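Local atomic coordinates of inositol monophosphatase family protein (Staphylococcus aureus, PDB entry 5I3S), a protein that probably hydrolyses inositol monophosphate or a related small phosphate ester, as a member of the FIG superfamily of metal-dependent sugar phosphatases. Residues F6-R17 with F48-Y57; Q149-W158 with N195-R203. All coordinates share one frame; numbering follows the deposited sequence.

Contact 1: F6-R17 with F48-Y57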
# COMPACT_ATOMS: atom_id res chain seq x y z
N PHE A 6 8.81 24.97 -16.66
CA PHE A 6 7.72 24.61 -17.60
C PHE A 6 7.16 23.18 -17.32
O PHE A 6 5.96 22.97 -17.34
CB PHE A 6 8.22 24.75 -19.05
CG PHE A 6 7.31 24.17 -20.12
CD1 PHE A 6 6.16 24.82 -20.52
CD2 PHE A 6 7.62 23.00 -20.73
CE1 PHE A 6 5.33 24.29 -21.51
CE2 PHE A 6 6.79 22.45 -21.70
CZ PHE A 6 5.64 23.10 -22.10
N ALA A 7 8.04 22.23 -17.02
CA ALA A 7 7.59 20.86 -16.80
C ALA A 7 6.78 20.77 -15.52
O ALA A 7 5.72 20.18 -15.49
CB ALA A 7 8.76 19.90 -16.77
N GLN A 8 7.30 21.40 -14.47
CA GLN A 8 6.70 21.45 -13.16
C GLN A 8 5.27 21.97 -13.19
O GLN A 8 4.37 21.34 -12.67
CB GLN A 8 7.59 22.29 -12.25
CG GLN A 8 7.24 22.33 -10.80
CD GLN A 8 8.44 22.54 -9.92
OE1 GLN A 8 9.44 21.83 -10.04
NE2 GLN A 8 8.37 23.53 -9.06
N GLY A 9 5.05 23.09 -13.84
CA GLY A 9 3.72 23.69 -13.91
C GLY A 9 2.78 22.87 -14.75
O GLY A 9 1.64 22.59 -14.34
N LEU A 10 3.27 22.45 -15.91
CA LEU A 10 2.55 21.54 -16.79
C LEU A 10 2.02 20.30 -16.06
O LEU A 10 0.86 19.93 -16.20
CB LEU A 10 3.46 21.09 -17.93
CG LEU A 10 2.88 20.06 -18.90
CD1 LEU A 10 1.62 20.61 -19.55
CD2 LEU A 10 3.89 19.70 -19.96
N ILE A 11 2.85 19.63 -15.28
CA ILE A 11 2.38 18.38 -14.65
C ILE A 11 1.28 18.69 -13.61
O ILE A 11 0.28 17.98 -13.53
CB ILE A 11 3.54 17.51 -14.13
CG1 ILE A 11 3.08 16.08 -13.89
CG2 ILE A 11 4.21 18.13 -12.92
CD1 ILE A 11 4.22 15.15 -13.50
N GLN A 12 1.48 19.77 -12.85
CA GLN A 12 0.51 20.23 -11.85
C GLN A 12 -0.81 20.65 -12.48
O GLN A 12 -1.88 20.25 -12.04
CB GLN A 12 1.10 21.36 -11.02
CG GLN A 12 2.11 20.86 -10.02
CD GLN A 12 2.92 21.99 -9.38
OE1 GLN A 12 3.84 22.56 -10.00
NE2 GLN A 12 2.62 22.28 -8.13
N GLU A 13 -0.72 21.37 -13.57
CA GLU A 13 -1.88 21.81 -14.29
C GLU A 13 -2.65 20.62 -14.92
O GLU A 13 -3.89 20.56 -14.85
CB GLU A 13 -1.43 22.90 -15.30
CG GLU A 13 -2.52 23.69 -16.01
CD GLU A 13 -3.61 24.17 -15.09
OE1 GLU A 13 -3.29 24.81 -14.06
OE2 GLU A 13 -4.79 23.88 -15.40
N ALA A 14 -1.91 19.66 -15.49
CA ALA A 14 -2.49 18.38 -15.95
C ALA A 14 -3.17 17.63 -14.81
O ALA A 14 -4.15 16.93 -15.03
CB ALA A 14 -1.44 17.50 -16.59
N GLY A 15 -2.66 17.75 -13.58
CA GLY A 15 -3.33 17.14 -12.41
C GLY A 15 -4.71 17.75 -12.17
O GLY A 15 -5.69 17.03 -12.00
N ILE A 16 -4.77 19.10 -12.19
CA ILE A 16 -6.04 19.81 -12.06
C ILE A 16 -7.08 19.37 -13.09
O ILE A 16 -8.25 19.21 -12.77
CB ILE A 16 -5.81 21.34 -12.05
CG1 ILE A 16 -5.18 21.71 -10.71
CG2 ILE A 16 -7.10 22.13 -12.26
CD1 ILE A 16 -4.79 23.15 -10.54
N ARG A 17 -6.65 19.16 -14.32
CA ARG A 17 -7.55 18.63 -15.35
C ARG A 17 -8.00 17.20 -15.13
O ARG A 17 -9.11 16.87 -15.53
CB ARG A 17 -6.95 18.79 -16.73
CG ARG A 17 -6.80 20.25 -17.08
CD ARG A 17 -5.87 20.44 -18.26
NE ARG A 17 -6.48 20.03 -19.53
CZ ARG A 17 -6.74 20.83 -20.57
NH1 ARG A 17 -6.48 22.14 -20.55
NH2 ARG A 17 -7.29 20.31 -21.65
N PHE A 48 -3.18 16.65 -23.73
CA PHE A 48 -2.86 17.95 -23.13
C PHE A 48 -1.36 18.09 -22.96
O PHE A 48 -0.80 19.10 -23.34
CB PHE A 48 -3.55 18.14 -21.76
CG PHE A 48 -3.08 19.37 -21.01
CD1 PHE A 48 -3.36 20.66 -21.49
CD2 PHE A 48 -2.33 19.26 -19.84
CE1 PHE A 48 -2.93 21.80 -20.79
CE2 PHE A 48 -1.91 20.39 -19.15
CZ PHE A 48 -2.19 21.66 -19.64
N ILE A 49 -0.72 17.07 -22.38
CA ILE A 49 0.74 17.11 -22.12
C ILE A 49 1.56 17.16 -23.41
O ILE A 49 2.46 17.99 -23.55
CB ILE A 49 1.20 15.97 -21.19
CG1 ILE A 49 0.60 16.16 -19.79
CG2 ILE A 49 2.72 15.90 -21.10
CD1 ILE A 49 0.63 14.90 -18.92
N PHE A 50 1.23 16.29 -24.36
CA PHE A 50 1.81 16.33 -25.70
C PHE A 50 1.68 17.73 -26.36
O PHE A 50 2.67 18.33 -26.80
CB PHE A 50 1.13 15.24 -26.54
CG PHE A 50 1.54 15.23 -27.98
CD1 PHE A 50 2.87 14.95 -28.33
CD2 PHE A 50 0.61 15.48 -28.99
CE1 PHE A 50 3.26 14.93 -29.66
CE2 PHE A 50 0.99 15.46 -30.33
CZ PHE A 50 2.32 15.18 -30.66
N ASP A 51 0.47 18.27 -26.39
CA ASP A 51 0.21 19.51 -27.15
C ASP A 51 0.85 20.71 -26.57
O ASP A 51 1.26 21.59 -27.30
CB ASP A 51 -1.28 19.79 -27.29
CG ASP A 51 -1.98 18.80 -28.15
OD1 ASP A 51 -1.32 18.15 -29.00
OD2 ASP A 51 -3.21 18.65 -27.95
N THR A 52 0.89 20.78 -25.26
CA THR A 52 1.57 21.87 -24.57
C THR A 52 3.08 21.84 -24.80
O THR A 52 3.68 22.89 -25.01
CB THR A 52 1.26 21.77 -23.08
OG1 THR A 52 -0.14 21.85 -22.93
CG2 THR A 52 1.96 22.86 -22.24
N ILE A 53 3.68 20.65 -24.75
CA ILE A 53 5.13 20.52 -25.04
C ILE A 53 5.40 20.98 -26.50
O ILE A 53 6.19 21.87 -26.69
CB ILE A 53 5.69 19.07 -24.82
CG1 ILE A 53 5.54 18.58 -23.36
CG2 ILE A 53 7.16 19.02 -25.21
CD1 ILE A 53 5.42 17.06 -23.25
N LEU A 54 4.69 20.38 -27.48
CA LEU A 54 4.81 20.68 -28.93
C LEU A 54 4.64 22.17 -29.30
O LEU A 54 5.38 22.69 -30.12
CB LEU A 54 3.81 19.82 -29.76
N GLU A 55 3.65 22.83 -28.69
CA GLU A 55 3.43 24.29 -28.88
C GLU A 55 4.65 25.10 -28.47
O GLU A 55 5.00 26.08 -29.11
CB GLU A 55 2.21 24.79 -28.08
N THR A 56 5.30 24.68 -27.39
CA THR A 56 6.30 25.51 -26.75
C THR A 56 7.71 25.17 -27.17
O THR A 56 8.53 26.05 -27.30
CB THR A 56 6.16 25.44 -25.22
OG1 THR A 56 4.77 25.57 -24.86
CG2 THR A 56 6.96 26.53 -24.56
N TYR A 57 8.00 23.88 -27.33
CA TYR A 57 9.30 23.39 -27.80
C TYR A 57 9.01 22.48 -28.99
O TYR A 57 8.82 21.27 -28.81
CB TYR A 57 9.99 22.61 -26.69
CG TYR A 57 10.45 23.43 -25.52
CD1 TYR A 57 11.63 24.17 -25.60
CD2 TYR A 57 9.71 23.46 -24.32
CE1 TYR A 57 12.07 24.93 -24.52
CE2 TYR A 57 10.15 24.20 -23.23
CZ TYR A 57 11.33 24.94 -23.33
OH TYR A 57 11.79 25.69 -22.26
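The two long N-terminal helices of the inositol monophosphatase fold, 2-24 and 37-56, pack here as a roughly antiparallel, inclined pair, their segment axes 10.6 Å apart and 149° between their directions. Leu10 is a knob in a hole formed by Phe48, Ile49, Thr52 and Ile53. Its CG lies anti to the backbone N, which carries it toward helix 37-56, where the methyls split: CD1 meets Thr52 CG2 tip to tip at 3.5 Å, while CD2 rests on Ile53 CG1 at 3.9 Å. Phe48 answers as a knob among Leu10, Glu13, Ala14 and Arg17. The small Ala14 leaves room for the Phe48 ring, its CB 3.8 Å from Phe48 CD2. One face of that ring carries Arg17, whose CD makes a CH-pi contact 3.8 Å over the centroid; a bend at chi3 (73°) then stacks the guanidinium flat on the ring, centred near CD1, planes 14° apart. On the opposite face sits Thr52 OG1, held by a hydrogen bond to Phe48 O. Thr56 likewise returns OG1 to Thr52 O, 2.9 Å away, so both threonines spend their hydroxyls on their own helix and can sit beside rings. Phe6 closes the other end: Thr52 O and Ile53 CA lie at its edge, and Tyr57 turns its own edge toward the Phe6 face, a T-shaped pair with centroids 5.5 Å apart. Ala7, Ile11 and Ala14 touch the seven-stranded sheet, as expected of the helix layer covering one sheet face in the layered alpha-beta sugar phosphatase fold.

Contact 2: Q149-W158 with N195-R203; sequences QSIIGINPNW and NLEAYMTPR. With PO4 (phosphate ion), chain E.
Gly153 and Tyr199 lie side by side in parallel strands 151-153 and 198-201, neighbours in the mixed five-stranded sheet, their CA atoms only 4.2 Å apart. Glycine suits this tight place because Leu196 CD1 and the Tyr199 ring fill the ground where a side chain would stand. Gly153 N donates to Ala198 O at 2.6 Å, and Gly153 O accepts from Met200 N at 3.0 Å. On the face of Ile152 and Ala198, Met200 CG lies between the backbone N and the carbonyl carbon (chi1 62°) and the chain bends twice, bringing CE to 4.0 Å from Ile152 CD1. Upstream, Glu197 N donates to Ile151 O, and its side chain extends the pairing: OE1 takes the N-H of Ile151 at 2.9 Å, from above the carboxylate plane, while OE2 is hydrogen-bonded to His93 ND1 of the second subunit. Packing is tight again where Pro202 presses CG over the six-membered ring of Trp158, 3.3 Å from its centroid, a CH-pi contact between rigid groups.

The indole edge, by contrast, is watery. One water joins Asn155 N and Met200 O to phosphate O4; another links Thr201 OG1 to the same oxygen. Tyr199 OH donates directly to O4 at 2.6 Å. Three donors thus converge on one phosphate oxygen, which implies a polar pocket able to hold an anion, although this ion probably came from the crystallisation liquor.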
# COMPACT_ATOMS: atom_id res chain seq x y z
N GLN A 149 16.27 -6.34 8.16
CA GLN A 149 15.53 -5.22 8.76
C GLN A 149 14.84 -4.33 7.74
O GLN A 149 14.48 -3.22 8.05
CB GLN A 149 16.51 -4.33 9.57
CG GLN A 149 16.73 -4.80 11.00
CD GLN A 149 18.00 -5.61 11.13
OE1 GLN A 149 19.10 -5.14 10.79
NE2 GLN A 149 17.87 -6.85 11.63
N SER A 150 14.68 -4.77 6.50
CA SER A 150 14.07 -3.92 5.47
C SER A 150 12.65 -4.41 5.17
O SER A 150 12.35 -5.59 5.30
CB SER A 150 14.92 -3.95 4.19
OG SER A 150 16.26 -3.65 4.48
N ILE A 151 11.80 -3.46 4.79
CA ILE A 151 10.51 -3.68 4.12
C ILE A 151 10.68 -3.43 2.65
O ILE A 151 11.24 -2.40 2.28
CB ILE A 151 9.47 -2.63 4.55
CG1 ILE A 151 9.35 -2.57 6.08
CG2 ILE A 151 8.10 -2.96 3.96
CD1 ILE A 151 8.30 -1.54 6.51
N ILE A 152 10.11 -4.31 1.84
CA ILE A 152 10.24 -4.30 0.41
C ILE A 152 8.91 -4.26 -0.26
O ILE A 152 7.92 -4.74 0.26
CB ILE A 152 10.97 -5.56 -0.12
CG1 ILE A 152 10.14 -6.83 0.06
CG2 ILE A 152 12.31 -5.70 0.62
CD1 ILE A 152 10.83 -8.05 -0.47
N GLY A 153 8.91 -3.69 -1.46
CA GLY A 153 7.77 -3.61 -2.29
C GLY A 153 7.82 -4.70 -3.33
O GLY A 153 8.82 -4.78 -4.07
N ILE A 154 6.76 -5.51 -3.41
CA ILE A 154 6.65 -6.54 -4.42
C ILE A 154 5.22 -7.01 -4.52
O ILE A 154 4.61 -7.33 -3.50
CB ILE A 154 7.60 -7.73 -4.13
CG1 ILE A 154 7.55 -8.76 -5.26
CG2 ILE A 154 7.29 -8.43 -2.81
CD1 ILE A 154 8.60 -9.85 -5.08
N ASN A 155 4.65 -7.04 -5.72
CA ASN A 155 3.23 -7.47 -5.85
C ASN A 155 3.14 -8.95 -5.52
O ASN A 155 3.95 -9.72 -5.99
CB ASN A 155 2.65 -7.15 -7.22
CG ASN A 155 1.12 -7.18 -7.26
OD1 ASN A 155 0.46 -6.19 -7.60
ND2 ASN A 155 0.58 -8.30 -7.06
N PRO A 156 2.19 -9.34 -4.65
CA PRO A 156 1.97 -10.78 -4.41
C PRO A 156 1.85 -11.69 -5.66
O PRO A 156 2.23 -12.86 -5.63
CB PRO A 156 0.64 -10.79 -3.64
CG PRO A 156 0.63 -9.48 -2.88
CD PRO A 156 1.33 -8.50 -3.80
N ASN A 157 1.22 -11.22 -6.71
CA ASN A 157 1.14 -11.99 -7.99
C ASN A 157 2.46 -12.57 -8.55
O ASN A 157 2.43 -13.57 -9.27
CB ASN A 157 0.49 -11.16 -9.10
CG ASN A 157 -1.00 -11.10 -8.96
OD1 ASN A 157 -1.69 -12.06 -9.30
ND2 ASN A 157 -1.53 -9.98 -8.45
N TRP A 158 3.58 -11.93 -8.25
CA TRP A 158 4.85 -12.40 -8.72
C TRP A 158 5.36 -13.59 -7.93
O TRP A 158 6.18 -14.35 -8.42
CB TRP A 158 5.90 -11.28 -8.71
CG TRP A 158 5.53 -10.02 -9.51
CD1 TRP A 158 5.56 -8.74 -9.05
CD2 TRP A 158 5.06 -9.94 -10.88
NE1 TRP A 158 5.19 -7.86 -10.03
CE2 TRP A 158 4.86 -8.56 -11.16
CE3 TRP A 158 4.83 -10.88 -11.90
CZ2 TRP A 158 4.43 -8.09 -12.42
CZ3 TRP A 158 4.40 -10.40 -13.18
CH2 TRP A 158 4.19 -9.02 -13.41
N ASN A 195 10.31 5.22 2.68
CA ASN A 195 9.15 4.45 3.09
C ASN A 195 9.25 2.94 2.78
O ASN A 195 8.63 2.12 3.46
CB ASN A 195 7.85 5.03 2.51
CG ASN A 195 7.24 6.08 3.43
OD1 ASN A 195 7.91 6.63 4.35
ND2 ASN A 195 5.95 6.37 3.21
N LEU A 196 10.02 2.60 1.75
CA LEU A 196 10.39 1.24 1.46
C LEU A 196 11.91 1.23 1.24
O LEU A 196 12.44 2.18 0.67
CB LEU A 196 9.72 0.76 0.17
CG LEU A 196 8.20 0.65 0.03
CD1 LEU A 196 7.82 0.21 -1.38
CD2 LEU A 196 7.68 -0.34 1.07
N GLU A 197 12.57 0.16 1.65
CA GLU A 197 14.00 0.03 1.47
C GLU A 197 14.28 -0.54 0.12
O GLU A 197 15.33 -0.24 -0.43
CB GLU A 197 14.67 -0.83 2.55
CG GLU A 197 14.91 -0.13 3.90
CD GLU A 197 13.71 -0.06 4.83
OE1 GLU A 197 12.64 -0.66 4.59
OE2 GLU A 197 13.86 0.57 5.88
N ALA A 198 13.37 -1.33 -0.43
CA ALA A 198 13.48 -1.71 -1.82
C ALA A 198 12.14 -2.06 -2.46
O ALA A 198 11.16 -2.34 -1.77
CB ALA A 198 14.42 -2.90 -1.96
N TYR A 199 12.15 -2.06 -3.79
CA TYR A 199 11.02 -2.36 -4.63
C TYR A 199 11.54 -3.17 -5.85
O TYR A 199 12.62 -2.91 -6.39
CB TYR A 199 10.37 -1.06 -5.11
CG TYR A 199 9.35 -1.27 -6.19
CD1 TYR A 199 8.19 -2.03 -5.94
CD2 TYR A 199 9.51 -0.71 -7.46
CE1 TYR A 199 7.24 -2.24 -6.92
CE2 TYR A 199 8.57 -0.93 -8.47
CZ TYR A 199 7.41 -1.67 -8.18
OH TYR A 199 6.47 -1.95 -9.17
N MET A 200 10.72 -4.11 -6.33
CA MET A 200 11.10 -4.90 -7.46
C MET A 200 9.85 -5.36 -8.23
O MET A 200 8.71 -5.48 -7.67
CB MET A 200 12.00 -6.09 -7.01
CG MET A 200 11.30 -7.06 -6.05
SD MET A 200 12.34 -7.86 -4.81
CE MET A 200 12.62 -6.49 -3.71
N THR A 201 10.07 -5.58 -9.53
CA THR A 201 9.06 -6.14 -10.41
C THR A 201 9.79 -6.70 -11.61
O THR A 201 10.82 -6.14 -12.00
CB THR A 201 7.98 -5.12 -10.88
OG1 THR A 201 7.16 -5.68 -11.92
CG2 THR A 201 8.61 -3.82 -11.43
N PRO A 202 9.26 -7.76 -12.23
CA PRO A 202 9.87 -8.32 -13.45
C PRO A 202 9.65 -7.49 -14.70
O PRO A 202 10.31 -7.77 -15.68
CB PRO A 202 9.15 -9.65 -13.64
CG PRO A 202 7.86 -9.50 -12.82
CD PRO A 202 8.22 -8.65 -11.66
N ARG A 203 8.75 -6.51 -14.71
CA ARG A 203 8.42 -5.84 -15.97
C ARG A 203 7.92 -4.43 -15.73
O ARG A 203 6.95 -4.26 -15.01
CB ARG A 203 7.31 -6.60 -16.74
P PO4 E . 3.09 -3.16 -8.18
O1 PO4 E . 2.89 -1.67 -8.42
O2 PO4 E . 2.02 -3.94 -8.86
O3 PO4 E . 3.05 -3.35 -6.67
O4 PO4 E . 4.46 -3.53 -8.67
O HOH W 1 5.96 -5.86 -8.12
O HOH W 2 4.86 -4.61 -11.28

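How the contacts relate
Contact 1 and contact 2 lie on opposite sides of the chain's centre, about 31 Å between their centres and about 17 Å between nearest atoms, and follow one another along the sequence. Contact 1 is a helix pair covering the seven-stranded sheet, partly buried, with no hydrogen bond between its segments: apolar knobs, a T-shaped aromatic pair and a guanidinium stack do the work, and charge appears at its outer margin. Contact 2 is more deeply buried and joins neighbouring strands of the five-stranded sheet mainly through backbone bonds, with one from a carboxylate and apolar packing added. The second subunit reaches contact 2 but does not touch contact 1, and the phosphate and its waters likewise belong to contact 2.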